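Local coordinates for protein alpha-L-rhamnosidase (Aspergillus terreus, PDB 6GSZ) that probably hydrolyses terminal non-reducing alpha-L-rhamnose residues in alpha-L-rhamnosides, and binds calcium, at residues L548-D560 with I616-Y629. Sequence-based numbering, arbitrary orientation.
Sequences LEEQYGGAKDWVD and ISTSLSKGEEASNY. With NAG (2-acetamido-2-deoxy-beta-D-glucopyranose), chain D; NAG (2-acetamido-2-deoxy-beta-D-glucopyranose), chain B.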
loop_
_atom_site.group_PDB
_atom_site.type_symbol
_atom_site.label_atom_id
_atom_site.label_comp_id
_atom_site.label_asym_id
_atom_site.label_seq_id
_atom_site.Cartn_x
_atom_site.Cartn_y
_atom_site.Cartn_z
ATOM N N LEU A 548 -5.888 -1.946 -16.856
ATOM C CA LEU A 548 -7.194 -2.642 -16.781
ATOM C C LEU A 548 -7.194 -3.879 -17.687
ATOM O O LEU A 548 -7.627 -4.966 -17.293
ATOM C CB LEU A 548 -8.319 -1.682 -17.156
ATOM C CG LEU A 548 -9.726 -2.249 -16.989
ATOM C CD1 LEU A 548 -10.022 -2.591 -15.557
ATOM C CD2 LEU A 548 -10.766 -1.254 -17.509
ATOM N N GLU A 549 -6.640 -3.734 -18.899
ATOM C CA GLU A 549 -6.531 -4.878 -19.805
ATOM C C GLU A 549 -5.635 -5.983 -19.206
ATOM O O GLU A 549 -6.018 -7.153 -19.302
ATOM C CB GLU A 549 -5.981 -4.456 -21.162
ATOM C CG GLU A 549 -5.930 -5.564 -22.181
ATOM C CD GLU A 549 -7.274 -6.006 -22.712
ATOM O OE1 GLU A 549 -8.094 -5.119 -23.032
ATOM O OE2 GLU A 549 -7.484 -7.245 -22.825
ATOM N N GLU A 550 -4.493 -5.635 -18.585
ATOM C CA GLU A 550 -3.643 -6.720 -18.027
ATOM C C GLU A 550 -4.339 -7.429 -16.867
ATOM O O GLU A 550 -4.056 -8.623 -16.625
ATOM C CB GLU A 550 -2.259 -6.172 -17.716
ATOM C CG GLU A 550 -2.062 -5.524 -16.391
ATOM C CD GLU A 550 -0.797 -4.679 -16.273
ATOM O OE1 GLU A 550 -0.319 -4.185 -17.346
ATOM O OE2 GLU A 550 -0.338 -4.471 -15.121
ATOM N N GLN A 551 -5.224 -6.726 -16.161
ATOM C CA GLN A 551 -5.942 -7.263 -15.001
ATOM C C GLN A 551 -7.247 -7.984 -15.393
ATOM O O GLN A 551 -7.903 -8.606 -14.545
ATOM C CB GLN A 551 -6.148 -6.159 -13.971
ATOM C CG GLN A 551 -4.823 -5.727 -13.362
ATOM C CD GLN A 551 -4.831 -4.385 -12.672
ATOM O OE1 GLN A 551 -5.888 -3.797 -12.427
ATOM N NE2 GLN A 551 -3.648 -3.888 -12.323
ATOM N N TYR A 552 -7.638 -7.871 -16.664
ATOM C CA TYR A 552 -8.886 -8.419 -17.106
ATOM C C TYR A 552 -8.965 -9.933 -16.996
ATOM O O TYR A 552 -9.993 -10.464 -16.509
ATOM C CB TYR A 552 -9.198 -7.998 -18.544
ATOM C CG TYR A 552 -10.565 -8.420 -19.007
ATOM C CD1 TYR A 552 -11.698 -7.790 -18.529
ATOM C CD2 TYR A 552 -10.740 -9.470 -19.889
ATOM C CE1 TYR A 552 -12.961 -8.120 -18.986
ATOM C CE2 TYR A 552 -12.007 -9.836 -20.341
ATOM C CZ TYR A 552 -13.121 -9.178 -19.864
ATOM O OH TYR A 552 -14.377 -9.506 -20.317
ATOM N N GLY A 553 -7.880 -10.615 -17.391
ATOM C CA GLY A 553 -7.954 -12.079 -17.407
ATOM C C GLY A 553 -8.188 -12.669 -16.022
ATOM O O GLY A 553 -8.985 -13.598 -15.845
ATOM N N GLY A 554 -7.583 -12.061 -15.005
ATOM C CA GLY A 554 -7.825 -12.515 -13.639
ATOM C C GLY A 554 -9.283 -12.385 -13.234
ATOM O O GLY A 554 -9.893 -13.284 -12.628
ATOM N N ALA A 555 -9.855 -11.207 -13.528
ATOM C CA ALA A 555 -11.251 -10.933 -13.199
ATOM C C ALA A 555 -12.210 -11.889 -13.929
ATOM O O ALA A 555 -13.092 -12.470 -13.314
ATOM C CB ALA A 555 -11.552 -9.468 -13.514
ATOM N N LYS A 556 -11.995 -12.049 -15.224
ATOM C CA LYS A 556 -12.855 -12.890 -16.020
ATOM C C LYS A 556 -12.738 -14.370 -15.623
ATOM O O LYS A 556 -13.740 -15.072 -15.473
ATOM C CB LYS A 556 -12.561 -12.698 -17.506
ATOM C CG LYS A 556 -13.336 -13.634 -18.426
ATOM C CD LYS A 556 -13.310 -13.183 -19.868
ATOM C CE LYS A 556 -13.809 -14.210 -20.872
ATOM N NZ LYS A 556 -15.142 -14.804 -20.619
ATOM N N ASP A 557 -11.520 -14.852 -15.379
ATOM C CA ASP A 557 -11.348 -16.259 -15.030
ATOM C C ASP A 557 -11.955 -16.545 -13.652
ATOM O O ASP A 557 -12.479 -17.639 -13.436
ATOM C CB ASP A 557 -9.879 -16.665 -15.023
ATOM C CG ASP A 557 -9.266 -16.885 -16.394
ATOM O OD1 ASP A 557 -10.027 -16.986 -17.390
ATOM O OD2 ASP A 557 -8.005 -16.971 -16.475
ATOM N N TRP A 558 -11.906 -15.577 -12.729
ATOM C CA TRP A 558 -12.523 -15.749 -11.437
ATOM C C TRP A 558 -14.035 -16.002 -11.575
ATOM O O TRP A 558 -14.591 -16.943 -10.984
ATOM C CB TRP A 558 -12.244 -14.546 -10.555
ATOM C CG TRP A 558 -13.052 -14.478 -9.306
ATOM C CD1 TRP A 558 -13.997 -13.554 -9.012
ATOM C CD2 TRP A 558 -13.016 -15.359 -8.172
ATOM N NE1 TRP A 558 -14.553 -13.774 -7.785
ATOM C CE2 TRP A 558 -13.952 -14.881 -7.231
ATOM C CE3 TRP A 558 -12.268 -16.499 -7.826
ATOM C CZ2 TRP A 558 -14.201 -15.494 -6.008
ATOM C CZ3 TRP A 558 -12.528 -17.107 -6.620
ATOM C CH2 TRP A 558 -13.436 -16.592 -5.696
ATOM N N VAL A 559 -14.713 -15.115 -12.323
ATOM C CA VAL A 559 -16.150 -15.260 -12.472
ATOM C C VAL A 559 -16.452 -16.553 -13.247
ATOM O O VAL A 559 -17.376 -17.296 -12.891
ATOM C CB VAL A 559 -16.748 -14.026 -13.134
ATOM C CG1 VAL A 559 -18.213 -14.182 -13.469
ATOM C CG2 VAL A 559 -16.549 -12.835 -12.219
ATOM N N ASP A 560 -15.703 -16.809 -14.322
ATOM C CA ASP A 560 -16.033 -17.901 -15.201
ATOM C C ASP A 560 -15.750 -19.278 -14.564
ATOM O O ASP A 560 -16.481 -20.250 -14.855
ATOM C CB ASP A 560 -15.260 -17.809 -16.500
ATOM C CG ASP A 560 -15.686 -16.662 -17.405
ATOM O OD1 ASP A 560 -16.789 -16.049 -17.143
ATOM O OD2 ASP A 560 -14.938 -16.440 -18.396
ATOM N N ILE A 616 -16.316 -3.435 -16.748
ATOM C CA ILE A 616 -14.923 -3.461 -17.220
ATOM C C ILE A 616 -14.880 -3.903 -18.683
ATOM O O ILE A 616 -14.131 -3.348 -19.500
ATOM C CB ILE A 616 -14.077 -4.400 -16.325
ATOM C CG1 ILE A 616 -13.902 -3.822 -14.926
ATOM C CG2 ILE A 616 -12.773 -4.717 -17.006
ATOM C CD1 ILE A 616 -13.427 -4.909 -13.959
ATOM N N SER A 617 -15.711 -4.914 -19.010
ATOM C CA SER A 617 -15.785 -5.402 -20.391
ATOM C C SER A 617 -16.172 -4.238 -21.328
ATOM O O SER A 617 -15.562 -4.069 -22.362
ATOM C CB SER A 617 -16.763 -6.588 -20.504
ATOM O OG SER A 617 -16.308 -7.672 -19.704
ATOM N N THR A 618 -17.173 -3.450 -20.931
ATOM C CA THR A 618 -17.587 -2.303 -21.731
ATOM C C THR A 618 -16.450 -1.285 -21.888
ATOM O O THR A 618 -16.175 -0.806 -22.985
ATOM C CB THR A 618 -18.825 -1.690 -21.093
ATOM O OG1 THR A 618 -19.865 -2.660 -21.111
ATOM C CG2 THR A 618 -19.272 -0.454 -21.833
ATOM N N SER A 619 -15.741 -0.997 -20.799
ATOM C CA SER A 619 -14.622 -0.043 -20.819
ATOM C C SER A 619 -13.563 -0.490 -21.834
ATOM O O SER A 619 -12.893 0.352 -22.468
ATOM C CB SER A 619 -14.010 0.146 -19.439
ATOM O OG SER A 619 -14.933 0.731 -18.529
ATOM N N LEU A 620 -13.363 -1.815 -21.917
ATOM C CA LEU A 620 -12.337 -2.407 -22.786
ATOM C C LEU A 620 -12.845 -2.801 -24.171
ATOM O O LEU A 620 -12.122 -3.355 -24.944
ATOM C CB LEU A 620 -11.772 -3.654 -22.102
ATOM C CG LEU A 620 -10.961 -3.410 -20.835
ATOM C CD1 LEU A 620 -10.517 -4.733 -20.221
ATOM C CD2 LEU A 620 -9.764 -2.485 -21.057
ATOM N N SER A 621 -14.072 -2.404 -24.515
ATOM C CA SER A 621 -14.639 -2.693 -25.856
ATOM C C SER A 621 -14.670 -4.193 -26.137
ATOM O O SER A 621 -14.467 -4.648 -27.258
ATOM C CB SER A 621 -13.907 -1.967 -26.962
ATOM O OG SER A 621 -14.561 -0.776 -27.204
ATOM N N LYS A 622 -15.007 -4.975 -25.112
ATOM C CA LYS A 622 -15.226 -6.397 -25.253
ATOM C C LYS A 622 -16.747 -6.637 -25.224
ATOM O O LYS A 622 -17.354 -6.895 -24.191
ATOM C CB LYS A 622 -14.495 -7.144 -24.139
ATOM C CG LYS A 622 -12.988 -7.002 -24.165
ATOM C CD LYS A 622 -12.326 -7.772 -23.073
ATOM C CE LYS A 622 -10.862 -7.445 -22.853
ATOM N NZ LYS A 622 -10.036 -7.859 -23.983
ATOM N N GLY A 623 -17.385 -6.503 -26.401
ATOM C CA GLY A 623 -18.831 -6.467 -26.502
ATOM C C GLY A 623 -19.502 -7.782 -26.149
ATOM O O GLY A 623 -20.533 -7.790 -25.476
ATOM N N GLU A 624 -18.951 -8.890 -26.668
ATOM C CA GLU A 624 -19.542 -10.175 -26.382
ATOM C C GLU A 624 -19.588 -10.418 -24.871
ATOM O O GLU A 624 -20.592 -10.860 -24.284
ATOM C CB GLU A 624 -18.792 -11.310 -27.063
ATOM C CG GLU A 624 -19.017 -11.336 -28.559
ATOM C CD GLU A 624 -18.137 -12.363 -29.275
ATOM O OE1 GLU A 624 -18.529 -12.761 -30.371
ATOM O OE2 GLU A 624 -17.057 -12.751 -28.741
ATOM N N GLU A 625 -18.463 -10.156 -24.237
ATOM C CA GLU A 625 -18.336 -10.309 -22.790
ATOM C C GLU A 625 -19.272 -9.366 -22.038
ATOM O O GLU A 625 -19.973 -9.797 -21.118
ATOM C CB GLU A 625 -16.903 -10.050 -22.361
ATOM C CG GLU A 625 -15.914 -11.115 -22.863
ATOM C CD GLU A 625 -15.340 -10.984 -24.268
ATOM O OE1 GLU A 625 -15.809 -10.171 -25.095
ATOM O OE2 GLU A 625 -14.397 -11.763 -24.547
ATOM N N ALA A 626 -19.333 -8.096 -22.469
ATOM C CA ALA A 626 -20.151 -7.127 -21.755
ATOM C C ALA A 626 -21.613 -7.580 -21.783
ATOM O O ALA A 626 -22.289 -7.578 -20.746
ATOM C CB ALA A 626 -20.010 -5.728 -22.342
ATOM N N SER A 627 -22.107 -7.966 -22.960
ATOM C CA SER A 627 -23.498 -8.423 -23.040
ATOM C C SER A 627 -23.716 -9.699 -22.225
ATOM O O SER A 627 -24.751 -9.826 -21.558
ATOM C CB SER A 627 -23.933 -8.625 -24.460
ATOM O OG SER A 627 -24.162 -7.374 -25.075
ATOM N N ASN A 628 -22.749 -10.633 -22.271
ATOM C CA ASN A 628 -22.850 -11.880 -21.560
ATOM C C ASN A 628 -23.003 -11.592 -20.071
ATOM O O ASN A 628 -23.890 -12.145 -19.407
ATOM C CB ASN A 628 -21.586 -12.684 -21.755
ATOM C CG ASN A 628 -21.637 -14.069 -21.161
ATOM O OD1 ASN A 628 -22.607 -14.805 -21.318
ATOM N ND2 ASN A 628 -20.581 -14.436 -20.458
ATOM N N TYR A 629 -22.124 -10.744 -19.517
ATOM C CA TYR A 629 -22.181 -10.509 -18.060
ATOM C C TYR A 629 -23.390 -9.684 -17.654
ATOM O O TYR A 629 -23.928 -9.885 -16.568
ATOM C CB TYR A 629 -20.851 -9.942 -17.559
ATOM C CG TYR A 629 -19.713 -10.924 -17.753
ATOM C CD1 TYR A 629 -19.777 -12.201 -17.208
ATOM C CD2 TYR A 629 -18.621 -10.620 -18.547
ATOM C CE1 TYR A 629 -18.794 -13.155 -17.463
ATOM C CE2 TYR A 629 -17.608 -11.541 -18.789
ATOM C CZ TYR A 629 -17.727 -12.827 -18.278
ATOM O OH TYR A 629 -16.744 -13.746 -18.513
HETATM C C1 NAG D . -20.343 -15.742 -20.000
HETATM C C2 NAG D . -18.993 -16.163 -20.668
HETATM C C3 NAG D . -18.743 -17.653 -20.430
HETATM C C4 NAG D . -18.891 -17.979 -18.931
HETATM C C5 NAG D . -20.127 -17.378 -18.310
HETATM C C6 NAG D . -20.149 -17.482 -16.783
HETATM C C7 NAG D . -18.376 -14.790 -22.554
HETATM C C8 NAG D . -18.410 -14.567 -24.028
HETATM N N2 NAG D . -18.949 -15.892 -22.083
HETATM O O3 NAG D . -17.442 -18.009 -20.915
HETATM O O4 NAG D . -19.046 -19.398 -18.726
HETATM O O5 NAG D . -20.293 -15.973 -18.643
HETATM O O6 NAG D . -19.283 -16.506 -16.163
HETATM O O7 NAG D . -17.881 -13.923 -21.800
HETATM C C1 NAG B . -17.869 -20.139 -18.498
HETATM C C2 NAG B . -18.254 -21.390 -17.753
HETATM C C3 NAG B . -17.052 -22.318 -17.632
HETATM C C4 NAG B . -16.412 -22.542 -18.997
HETATM C C5 NAG B . -16.089 -21.216 -19.675
HETATM C C6 NAG B . -15.584 -21.424 -21.096
HETATM C C7 NAG B . -20.024 -21.095 -16.087
HETATM C C8 NAG B . -20.314 -20.677 -14.680
HETATM N N2 NAG B . -18.739 -21.052 -16.449
HETATM O O3 NAG B . -17.456 -23.572 -17.067
HETATM O O4 NAG B . -15.197 -23.233 -18.802
HETATM O O5 NAG B . -17.290 -20.454 -19.752
HETATM O O6 NAG B . -15.379 -20.118 -21.683
HETATM O O7 NAG B . -20.931 -21.407 -16.865
HETATM O O HOH W 1 -9.905 -5.100 -25.313
#
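Helix 548-560 runs beside the bend 616-629, its axis 13.2 Å from that of helix 623-629 at a crossing angle of 39°; the backbones come closest at Glu549 and Leu620, CA to CA 7.0 Å. Helix 616-619 ends in a Schellman motif with Ser621 at C-prime, and Lys622 is the N-cap of the next helix. Tyr552 meets both sides of this turn, its ring against Ile616, Leu620 and Lys622 and its OH beside Glu625 CB. With CG anti to the backbone N (chi1 -174°), its ring points at the end of helix 598-619, and its OH donates in the ring plane to Ser617 OG at 2.7 Å. Lys622 lays its CD and CE over one ring face, a CH-pi contact with CE 3.8 Å from the centroid, before NZ bends on to the syn lone pair of Glu549 OE2 (2.9 Å). A water joins this salt bridge to Leu620 O. Ile616 CG2 touches the ring edge at Tyr552 CD1, and Leu548 packs its two methyls against Ile616 and Leu620. This is helix-to-helix packing within the six-hairpin glycosidase domain, consistent with the (alpha/alpha)6 barrel of rhamnosidases; Leu613, one turn earlier on helix 598-619, touches Tyr552, Val559 and Tyr629. Further along, Tyr629 OH accepts from Lys556 NZ (2.8 Å) and donates to Asp560 OD1 (2.7 Å), 19° out of the carboxylate plane, while Lys556 NZ also bridges to Asp560 OD2. The N-glycan on Asn628 lies against this polar cluster and ties it to helix 548-560: O7 of its first NAG takes a bond from Lys556 NZ, its O6 gives one to Asp560 OD1, and N2 of the second NAG donates to Asp560 O at 2.9 Å.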